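Local coordinates for protein alginate lyase (Paenibacillus sp. FPU-7, PDB 6KFN) that cleaves the polysaccharide alginate by beta-elimination, as an alginate lyase built on a right-handed parallel beta-helix, at residues Leu98-Leu109 and Arg122-Ser133; Pro61-Gly72 and Gly86-Lys94. One frame throughout, in Å; residues are numbered along the deposited sequence.

Interaction 1 of 2, residues Leu98-Leu109 and Arg122-Ser133; sequences LDHANHVQMDGL and RDGSSDNIIRNS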
loop_
_atom_site.group_PDB
_atom_site.type_symbol
_atom_site.label_atom_id
_atom_site.label_comp_id
_atom_site.label_asym_id
_atom_site.label_seq_id
_atom_site.Cartn_x
_atom_site.Cartn_y
_atom_site.Cartn_z
ATOM N N LEU A 98 -7.482 6.295 0.974
ATOM C CA LEU A 98 -8.782 5.946 0.398
ATOM C C LEU A 98 -9.743 5.669 1.536
ATOM O O LEU A 98 -9.455 4.845 2.389
ATOM C CB LEU A 98 -8.654 4.711 -0.493
ATOM C CG LEU A 98 -7.539 4.967 -1.562
ATOM C CD1 LEU A 98 -6.168 4.441 -1.211
ATOM C CD2 LEU A 98 -8.070 4.258 -2.820
ATOM N N ASP A 99 -10.864 6.391 1.561
ATOM C CA ASP A 99 -11.959 6.149 2.500
ATOM C C ASP A 99 -13.197 5.793 1.685
ATOM O O ASP A 99 -13.629 6.577 0.835
ATOM C CB ASP A 99 -12.279 7.319 3.407
ATOM C CG ASP A 99 -11.514 7.362 4.701
ATOM O OD1 ASP A 99 -11.105 6.297 5.198
ATOM O OD2 ASP A 99 -11.457 8.472 5.308
ATOM N N HIS A 100 -13.769 4.616 1.969
ATOM C CA HIS A 100 -14.967 4.138 1.275
ATOM C C HIS A 100 -14.886 4.362 -0.228
ATOM O O HIS A 100 -15.853 4.763 -0.865
ATOM C CB HIS A 100 -16.270 4.634 1.902
ATOM C CG HIS A 100 -16.393 6.110 2.028
ATOM N ND1 HIS A 100 -16.656 6.946 0.963
ATOM C CD2 HIS A 100 -16.275 6.893 3.125
ATOM C CE1 HIS A 100 -16.699 8.185 1.413
ATOM N NE2 HIS A 100 -16.481 8.187 2.709
ATOM N N ALA A 101 -13.727 4.039 -0.786
ATOM C CA ALA A 101 -13.438 4.197 -2.209
ATOM C C ALA A 101 -13.228 2.816 -2.811
ATOM O O ALA A 101 -12.530 1.990 -2.231
ATOM C CB ALA A 101 -12.196 5.060 -2.401
ATOM N N ASN A 102 -13.821 2.592 -3.980
ATOM C CA ASN A 102 -13.890 1.262 -4.541
ATOM C C ASN A 102 -13.553 1.305 -6.031
ATOM O O ASN A 102 -13.880 2.271 -6.729
ATOM C CB ASN A 102 -15.287 0.651 -4.382
ATOM C CG ASN A 102 -15.712 0.624 -2.932
ATOM O OD1 ASN A 102 -15.394 -0.292 -2.213
ATOM N ND2 ASN A 102 -16.324 1.706 -2.458
ATOM N N HIS A 103 -12.939 0.233 -6.526
ATOM C CA HIS A 103 -12.606 0.121 -7.939
ATOM C C HIS A 103 -11.700 1.259 -8.411
ATOM O O HIS A 103 -11.772 1.693 -9.557
ATOM C CB HIS A 103 -13.843 0.003 -8.840
ATOM C CG HIS A 103 -14.657 -1.200 -8.528
ATOM N ND1 HIS A 103 -14.301 -2.455 -8.943
ATOM C CD2 HIS A 103 -15.817 -1.339 -7.849
ATOM C CE1 HIS A 103 -15.203 -3.321 -8.537
ATOM N NE2 HIS A 103 -16.132 -2.678 -7.868
ATOM N N VAL A 104 -10.792 1.689 -7.524
ATOM C CA VAL A 104 -9.754 2.657 -7.863
ATOM C C VAL A 104 -8.550 1.888 -8.377
ATOM O O VAL A 104 -8.145 0.882 -7.797
ATOM C CB VAL A 104 -9.397 3.486 -6.619
ATOM C CG1 VAL A 104 -8.221 4.408 -6.877
ATOM C CG2 VAL A 104 -10.605 4.275 -6.115
ATOM N N GLN A 105 -7.979 2.364 -9.490
ATOM C CA GLN A 105 -6.773 1.786 -10.070
ATOM C C GLN A 105 -5.638 2.797 -9.992
ATOM O O GLN A 105 -5.699 3.848 -10.628
ATOM C CB GLN A 105 -7.015 1.399 -11.519
ATOM C CG GLN A 105 -8.101 0.396 -11.722
ATOM C CD GLN A 105 -8.159 -0.097 -13.136
ATOM O OE1 GLN A 105 -7.709 -1.173 -13.428
ATOM N NE2 GLN A 105 -8.587 0.725 -14.044
ATOM N N MET A 106 -4.632 2.470 -9.210
ATOM C CA MET A 106 -3.413 3.262 -9.067
ATOM C C MET A 106 -2.306 2.552 -9.861
ATOM O O MET A 106 -2.079 1.363 -9.641
ATOM C CB MET A 106 -3.039 3.356 -7.592
ATOM C CG MET A 106 -3.965 4.256 -6.819
ATOM S SD MET A 106 -3.872 4.089 -5.040
ATOM C CE MET A 106 -4.906 2.617 -4.856
ATOM N N ASP A 107 -1.648 3.264 -10.775
ATOM C CA ASP A 107 -0.718 2.611 -11.690
ATOM C C ASP A 107 0.414 3.582 -12.011
ATOM O O ASP A 107 0.159 4.728 -12.361
ATOM C CB ASP A 107 -1.503 2.210 -12.952
ATOM C CG ASP A 107 -0.794 1.262 -13.890
ATOM O OD1 ASP A 107 0.409 1.050 -13.778
ATOM O OD2 ASP A 107 -1.539 0.632 -14.703
ATOM N N GLY A 108 1.664 3.129 -11.894
ATOM C CA GLY A 108 2.781 3.954 -12.309
ATOM C C GLY A 108 3.074 5.075 -11.345
ATOM O O GLY A 108 3.582 6.123 -11.769
ATOM N N LEU A 109 2.788 4.896 -10.058
ATOM C CA LEU A 109 2.981 5.929 -9.071
ATOM C C LEU A 109 4.342 5.811 -8.394
ATOM O O LEU A 109 4.906 4.726 -8.250
ATOM C CB LEU A 109 1.882 5.873 -8.013
ATOM C CG LEU A 109 0.448 5.860 -8.553
ATOM C CD1 LEU A 109 -0.522 6.031 -7.409
ATOM C CD2 LEU A 109 0.229 6.949 -9.598
ATOM N N ARG A 122 -8.928 2.385 3.541
ATOM C CA ARG A 122 -9.623 2.528 4.824
ATOM C C ARG A 122 -11.125 2.598 4.621
ATOM O O ARG A 122 -11.648 2.926 3.545
ATOM C CB ARG A 122 -9.079 3.784 5.545
ATOM C CG ARG A 122 -9.395 3.857 7.029
ATOM C CD ARG A 122 -8.709 5.008 7.734
ATOM N NE ARG A 122 -9.274 6.284 7.304
ATOM C CZ ARG A 122 -8.842 7.458 7.740
ATOM N NH1 ARG A 122 -7.882 7.546 8.642
ATOM N NH2 ARG A 122 -9.391 8.575 7.270
ATOM N N ASP A 123 -11.842 2.336 5.718
ATOM C CA ASP A 123 -13.280 2.586 5.782
ATOM C C ASP A 123 -14.014 1.904 4.630
ATOM O O ASP A 123 -14.780 2.500 3.891
ATOM C CB ASP A 123 -13.593 4.081 5.860
ATOM C CG ASP A 123 -15.003 4.388 6.275
ATOM O OD1 ASP A 123 -15.632 3.554 6.941
ATOM O OD2 ASP A 123 -15.471 5.506 5.968
ATOM N N GLY A 124 -13.774 0.589 4.514
ATOM C CA GLY A 124 -14.518 -0.211 3.551
ATOM C C GLY A 124 -13.998 -0.157 2.125
ATOM O O GLY A 124 -14.601 -0.786 1.256
ATOM N N SER A 125 -12.909 0.543 1.867
ATOM C CA SER A 125 -12.389 0.673 0.504
ATOM C C SER A 125 -12.001 -0.685 -0.039
ATOM O O SER A 125 -11.100 -1.330 0.507
ATOM C CB SER A 125 -11.142 1.571 0.516
ATOM O OG SER A 125 -11.463 2.913 0.806
ATOM N N SER A 126 -12.664 -1.110 -1.126
ATOM C CA SER A 126 -12.576 -2.468 -1.615
ATOM C C SER A 126 -12.412 -2.511 -3.128
ATOM O O SER A 126 -12.757 -1.585 -3.861
ATOM C CB SER A 126 -13.824 -3.248 -1.203
ATOM O OG SER A 126 -13.953 -3.347 0.202
ATOM N N ASP A 127 -11.905 -3.661 -3.600
ATOM C CA ASP A 127 -11.819 -3.915 -5.031
ATOM C C ASP A 127 -10.943 -2.889 -5.741
ATOM O O ASP A 127 -11.185 -2.542 -6.896
ATOM C CB ASP A 127 -13.198 -4.028 -5.703
ATOM C CG ASP A 127 -14.028 -5.092 -5.034
ATOM O OD1 ASP A 127 -13.649 -6.290 -5.150
ATOM O OD2 ASP A 127 -15.050 -4.759 -4.371
ATOM N N ASN A 128 -9.907 -2.413 -5.046
ATOM C CA ASN A 128 -8.952 -1.465 -5.609
ATOM C C ASN A 128 -7.680 -2.203 -6.009
ATOM O O ASN A 128 -7.447 -3.336 -5.591
ATOM C CB ASN A 128 -8.626 -0.392 -4.590
ATOM C CG ASN A 128 -9.879 0.301 -4.077
ATOM O OD1 ASN A 128 -10.543 1.000 -4.849
ATOM N ND2 ASN A 128 -10.197 0.145 -2.805
ATOM N N ILE A 129 -6.845 -1.537 -6.810
ATOM C CA ILE A 129 -5.538 -2.078 -7.167
ATOM C C ILE A 129 -4.510 -0.961 -7.153
ATOM O O ILE A 129 -4.782 0.136 -7.620
ATOM C CB ILE A 129 -5.556 -2.823 -8.512
ATOM C CG1 ILE A 129 -4.201 -3.492 -8.806
ATOM C CG2 ILE A 129 -6.027 -1.958 -9.644
ATOM C CD1 ILE A 129 -4.281 -4.577 -9.826
ATOM N N ILE A 130 -3.336 -1.274 -6.645
ATOM C CA ILE A 130 -2.138 -0.495 -6.886
ATOM C C ILE A 130 -1.142 -1.403 -7.583
ATOM O O ILE A 130 -0.824 -2.492 -7.097
ATOM C CB ILE A 130 -1.576 0.187 -5.625
ATOM C CG1 ILE A 130 -0.345 1.016 -5.998
ATOM C CG2 ILE A 130 -1.300 -0.775 -4.483
ATOM C CD1 ILE A 130 0.089 2.011 -4.946
ATOM N N ARG A 131 -0.657 -0.946 -8.748
ATOM C CA ARG A 131 0.227 -1.740 -9.560
ATOM C C ARG A 131 1.357 -0.881 -10.104
ATOM O O ARG A 131 1.229 0.337 -10.269
ATOM C CB ARG A 131 -0.518 -2.451 -10.673
ATOM C CG ARG A 131 -1.126 -1.569 -11.700
ATOM C CD ARG A 131 -1.389 -2.352 -12.975
ATOM N NE ARG A 131 -2.691 -2.956 -12.938
ATOM C CZ ARG A 131 -3.792 -2.301 -13.254
ATOM N NH1 ARG A 131 -3.728 -1.043 -13.594
ATOM N NH2 ARG A 131 -4.949 -2.904 -13.190
ATOM N N ASN A 132 2.470 -1.534 -10.408
ATOM C CA ASN A 132 3.548 -0.911 -11.183
ATOM C C ASN A 132 3.960 0.431 -10.561
ATOM O O ASN A 132 4.071 1.443 -11.239
ATOM C CB ASN A 132 3.139 -0.705 -12.642
ATOM C CG ASN A 132 2.673 -1.963 -13.293
ATOM O OD1 ASN A 132 3.192 -3.043 -13.007
ATOM N ND2 ASN A 132 1.684 -1.846 -14.182
ATOM N N SER A 133 4.178 0.416 -9.245
ATOM C CA SER A 133 4.435 1.620 -8.479
ATOM C C SER A 133 5.603 1.375 -7.530
ATOM O O SER A 133 5.944 0.240 -7.250
ATOM C CB SER A 133 3.175 2.025 -7.674
ATOM O OG SER A 133 2.106 2.403 -8.550
HETATM O O HOH W 1 -14.238 8.114 6.454
HETATM O O HOH W 2 -16.558 1.324 0.452
HETATM O O HOH W 3 -16.380 -2.537 -3.896
HETATM O O HOH W 4 -17.060 -1.633 -0.326
#
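Arg122 grips Asp99 side-on in a salt bridge: Arg122 NE lies 2.8 Å from Asp99 OD1 and Arg122 NH2 2.9 Å from Asp99 OD2, each oxygen met on its syn side, the two planes 20° apart. CG anti to the backbone N (chi1 -163°) and a bend at chi3 lay the guanidinium alongside the carboxylate; Tyr76 also bonds Asp99 OD2, and Tyr161 makes a cation-pi contact with Arg122. In the loop beyond, buried Ser125 OG accepts from Ala101 N at 3.0 Å and donates to Arg122 O. The Asn128 amide fastens two points of the facing chain: OD1 takes Val104 N on a lone pair at 2.8 Å, while ND2 donates to Ala101 O at 3.0 Å and also to Asn168, bonds that probably hold its rotation. On the outer face, Arg131 spreads its guanidinium over two partners: NH1 makes a salt bridge to Asp107 OD2 from above the carboxylate plane at 3.0 Å, and NH2 reaches Gln105 OE1 at 3.3 Å; Gln105 NE2 turns to Asn83. On the inner face, Met106 CB packs against Ile130 CG1. Parallel bridges pair Gln105-Asp107 with Ile129-Arg131, the in-register stacking of successive coils in a right-handed parallel beta-helix.

Interaction 2 of 2, residues Pro61-Gly72 and Gly86-Lys94; sequences PAVLSGYSTGGG and GLKMTGALK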
loop_
_atom_site.group_PDB
_atom_site.type_symbol
_atom_site.label_atom_id
_atom_site.label_comp_id
_atom_site.label_asym_id
_atom_site.label_seq_id
_atom_site.Cartn_x
_atom_site.Cartn_y
_atom_site.Cartn_z
ATOM N N PRO A 61 7.385 13.166 -14.449
ATOM C CA PRO A 61 5.989 13.091 -13.977
ATOM C C PRO A 61 5.583 14.293 -13.148
ATOM O O PRO A 61 6.355 14.807 -12.341
ATOM C CB PRO A 61 5.965 11.814 -13.142
ATOM C CG PRO A 61 7.069 10.977 -13.750
ATOM C CD PRO A 61 8.144 11.950 -14.127
ATOM N N ALA A 62 4.309 14.687 -13.282
ATOM C CA ALA A 62 3.715 15.633 -12.359
ATOM C C ALA A 62 3.788 15.105 -10.929
ATOM O O ALA A 62 3.693 13.901 -10.691
ATOM C CB ALA A 62 2.263 15.889 -12.766
ATOM N N VAL A 63 3.898 16.035 -9.989
ATOM C CA VAL A 63 4.031 15.746 -8.570
ATOM C C VAL A 63 2.864 16.353 -7.809
ATOM O O VAL A 63 2.586 17.546 -7.953
ATOM C CB VAL A 63 5.329 16.325 -7.989
ATOM C CG1 VAL A 63 5.449 16.004 -6.494
ATOM C CG2 VAL A 63 6.565 15.815 -8.742
ATOM N N LEU A 64 2.193 15.540 -6.984
ATOM C CA LEU A 64 1.257 16.037 -5.999
ATOM C C LEU A 64 1.975 16.097 -4.657
ATOM O O LEU A 64 2.384 15.077 -4.121
ATOM C CB LEU A 64 0.010 15.150 -5.869
ATOM C CG LEU A 64 -0.757 14.846 -7.139
ATOM C CD1 LEU A 64 -2.032 14.102 -6.800
ATOM C CD2 LEU A 64 -1.055 16.092 -7.915
ATOM N N SER A 65 2.176 17.327 -4.148
ATOM C CA SER A 65 2.844 17.515 -2.872
ATOM C C SER A 65 1.886 18.074 -1.836
ATOM O O SER A 65 1.115 18.998 -2.147
ATOM C CB SER A 65 3.993 18.476 -3.005
ATOM O OG SER A 65 4.648 18.631 -1.744
ATOM N N GLY A 66 1.939 17.570 -0.599
ATOM C CA GLY A 66 1.312 18.290 0.490
ATOM C C GLY A 66 2.141 19.489 0.906
ATOM O O GLY A 66 3.171 19.823 0.321
ATOM N N TYR A 67 1.683 20.127 1.976
ATOM C CA TYR A 67 2.356 21.297 2.527
ATOM C C TYR A 67 3.446 20.957 3.516
ATOM O O TYR A 67 4.331 21.793 3.740
ATOM C CB TYR A 67 1.349 22.152 3.264
ATOM C CG TYR A 67 0.251 22.649 2.372
ATOM C CD1 TYR A 67 0.487 23.686 1.489
ATOM C CD2 TYR A 67 -1.019 22.098 2.422
ATOM C CE1 TYR A 67 -0.507 24.181 0.678
ATOM C CE2 TYR A 67 -2.029 22.561 1.612
ATOM C CZ TYR A 67 -1.770 23.622 0.746
ATOM O OH TYR A 67 -2.770 24.103 -0.069
ATOM N N SER A 68 3.353 19.808 4.174
ATOM C CA SER A 68 4.291 19.424 5.212
ATOM C C SER A 68 4.177 17.926 5.419
ATOM O O SER A 68 3.054 17.396 5.403
ATOM C CB SER A 68 3.854 20.135 6.493
ATOM O OG SER A 68 4.325 19.551 7.659
ATOM N N THR A 69 5.303 17.243 5.670
ATOM C CA THR A 69 5.226 15.822 5.976
ATOM C C THR A 69 4.467 15.566 7.261
ATOM O O THR A 69 4.107 14.418 7.513
ATOM C CB THR A 69 6.621 15.160 6.103
ATOM O OG1 THR A 69 7.380 15.908 7.048
ATOM C CG2 THR A 69 7.306 15.100 4.760
ATOM N N GLY A 70 4.255 16.581 8.113
ATOM C CA GLY A 70 3.535 16.385 9.344
ATOM C C GLY A 70 2.034 16.477 9.285
ATOM O O GLY A 70 1.400 16.248 10.324
ATOM N N GLY A 71 1.452 16.756 8.128
ATOM C CA GLY A 71 0.013 16.873 8.037
ATOM C C GLY A 71 -0.555 16.512 6.684
ATOM O O GLY A 71 0.155 16.392 5.692
ATOM N N GLY A 72 -1.867 16.323 6.662
ATOM C CA GLY A 72 -2.556 16.167 5.409
ATOM C C GLY A 72 -2.210 14.905 4.647
ATOM O O GLY A 72 -1.834 13.881 5.184
ATOM N N GLY A 86 0.603 7.457 -13.203
ATOM C CA GLY A 86 1.816 8.121 -13.627
ATOM C C GLY A 86 2.242 9.305 -12.821
ATOM O O GLY A 86 3.037 10.091 -13.296
ATOM N N LEU A 87 1.792 9.452 -11.609
ATOM C CA LEU A 87 2.059 10.604 -10.770
ATOM C C LEU A 87 3.049 10.272 -9.662
ATOM O O LEU A 87 3.130 9.143 -9.190
ATOM C CB LEU A 87 0.754 11.066 -10.120
ATOM C CG LEU A 87 -0.287 11.606 -11.123
ATOM C CD1 LEU A 87 -1.640 11.752 -10.463
ATOM C CD2 LEU A 87 0.132 12.933 -11.639
ATOM N N LYS A 88 3.733 11.304 -9.221
ATOM C CA LYS A 88 4.483 11.278 -7.971
ATOM C C LYS A 88 3.630 11.890 -6.865
ATOM O O LYS A 88 2.878 12.854 -7.112
ATOM C CB LYS A 88 5.788 12.066 -8.135
ATOM C CG LYS A 88 6.752 11.470 -9.124
ATOM C CD LYS A 88 7.998 12.324 -9.377
ATOM C CE LYS A 88 9.024 11.644 -10.197
ATOM N NZ LYS A 88 10.195 12.561 -10.366
ATOM N N MET A 89 3.755 11.358 -5.655
ATOM C CA MET A 89 3.063 11.873 -4.484
ATOM C C MET A 89 4.077 11.986 -3.347
ATOM O O MET A 89 4.780 11.018 -3.053
ATOM C CB MET A 89 1.902 10.968 -4.010
ATOM C CG MET A 89 0.635 10.951 -4.859
ATOM S SD MET A 89 0.752 9.874 -6.268
ATOM C CE MET A 89 -0.951 10.068 -6.918
ATOM N N THR A 90 4.133 13.142 -2.709
ATOM C CA THR A 90 5.128 13.389 -1.693
ATOM C C THR A 90 4.668 14.428 -0.701
ATOM O O THR A 90 3.663 15.109 -0.891
ATOM C CB THR A 90 6.441 13.808 -2.385
ATOM O OG1 THR A 90 7.529 13.763 -1.460
ATOM C CG2 THR A 90 6.406 15.208 -2.972
ATOM N N GLY A 91 5.475 14.590 0.358
ATOM C CA GLY A 91 5.388 15.816 1.122
ATOM C C GLY A 91 4.157 15.985 1.991
ATOM O O GLY A 91 3.663 17.113 2.174
ATOM N N ALA A 92 3.657 14.908 2.545
ATOM C CA ALA A 92 2.461 14.909 3.368
ATOM C C ALA A 92 2.578 13.815 4.402
ATOM O O ALA A 92 3.415 12.923 4.314
ATOM C CB ALA A 92 1.211 14.714 2.527
ATOM N N LEU A 93 1.653 13.832 5.357
ATOM C CA LEU A 93 1.611 12.818 6.408
ATOM C C LEU A 93 1.237 11.446 5.887
ATOM O O LEU A 93 1.702 10.428 6.385
ATOM C CB LEU A 93 0.658 13.258 7.522
ATOM C CG LEU A 93 0.653 12.403 8.780
ATOM C CD1 LEU A 93 1.943 12.503 9.542
ATOM C CD2 LEU A 93 -0.503 12.819 9.704
ATOM N N LYS A 94 0.355 11.414 4.894
ATOM C CA LYS A 94 0.001 10.196 4.184
ATOM C C LYS A 94 0.140 10.469 2.702
ATOM O O LYS A 94 -0.082 11.594 2.247
ATOM C CB LYS A 94 -1.474 9.821 4.424
ATOM C CG LYS A 94 -2.056 10.103 5.820
ATOM C CD LYS A 94 -1.470 9.204 6.823
ATOM C CE LYS A 94 -2.223 9.280 8.182
ATOM N NZ LYS A 94 -1.549 8.447 9.245
HETATM O O HOH W 5 9.068 14.712 -11.931
#
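Leu64 and Leu87 meet in the apolar interior, Leu64 CD1 lying 4.4 Å from Leu87 CD1, and Ala62 CB rests 3.8 Å from Leu87 CD2; Leu29, from strand 25-29, touches all three. On the other face of the strands, Val63 divides its two methyls: CG1 meets Thr90 CG2 at 3.7 Å, and CG2 lies 3.8 Å from Lys88 CD. The extended Lys88 chain continues past the Pro61 ring, and its NZ donates to a water that in turn donates to Pro61 O. Between the faces, the backbone bonds of parallel strands run from Lys88 N to Ala62 O, Leu64 N to Lys88 O, Thr90 N to Leu64 O and Gly66 N to Thr90 O. Ser65 OG, swung anti to its own N (chi1 -179°), donates to Gly66 O at 2.8 Å on a lone pair. With an alanine here, Gly66 O would probably lose that hydroxyl, and the peptide leading into Tyr67 is likely to be held less firmly. A CB on Gly66 would strike Gly91 O and Ala92. Further out, Leu93 N reaches Gly71 O at 3.0 Å from above the carbonyl plane, and Leu93 CD1 lies 3.5 Å from Thr69 O. Lys94 NZ pairs with Asp116 and Glu117. With no salt bridge across it, the contact rests on main-chain bonds and on methyl and methylene packing, and probably depends little on charge.

How the interactions relate
Interaction 2 closes before interaction 1 opens, and the chain passes from one to the other almost at once: 86-94 runs into strand 94-99, whose end belongs to 98-109. Their centres are about 17 Å apart, yet they touch where neighbouring coils turn the same corner. Asp107 O of interaction 1 lies 2.9 Å from Gly86 N of interaction 2, a probable hydrogen bond, and Leu109 CD2 packs 3.6 Å from Leu87 N. Coil is thereby tied to coil along the helix. Neither contact supplies a ligand to the sodium ions: the side chains of Arg122 and Lys94 stay about 13 Å and about 11 Å from a bound sodium.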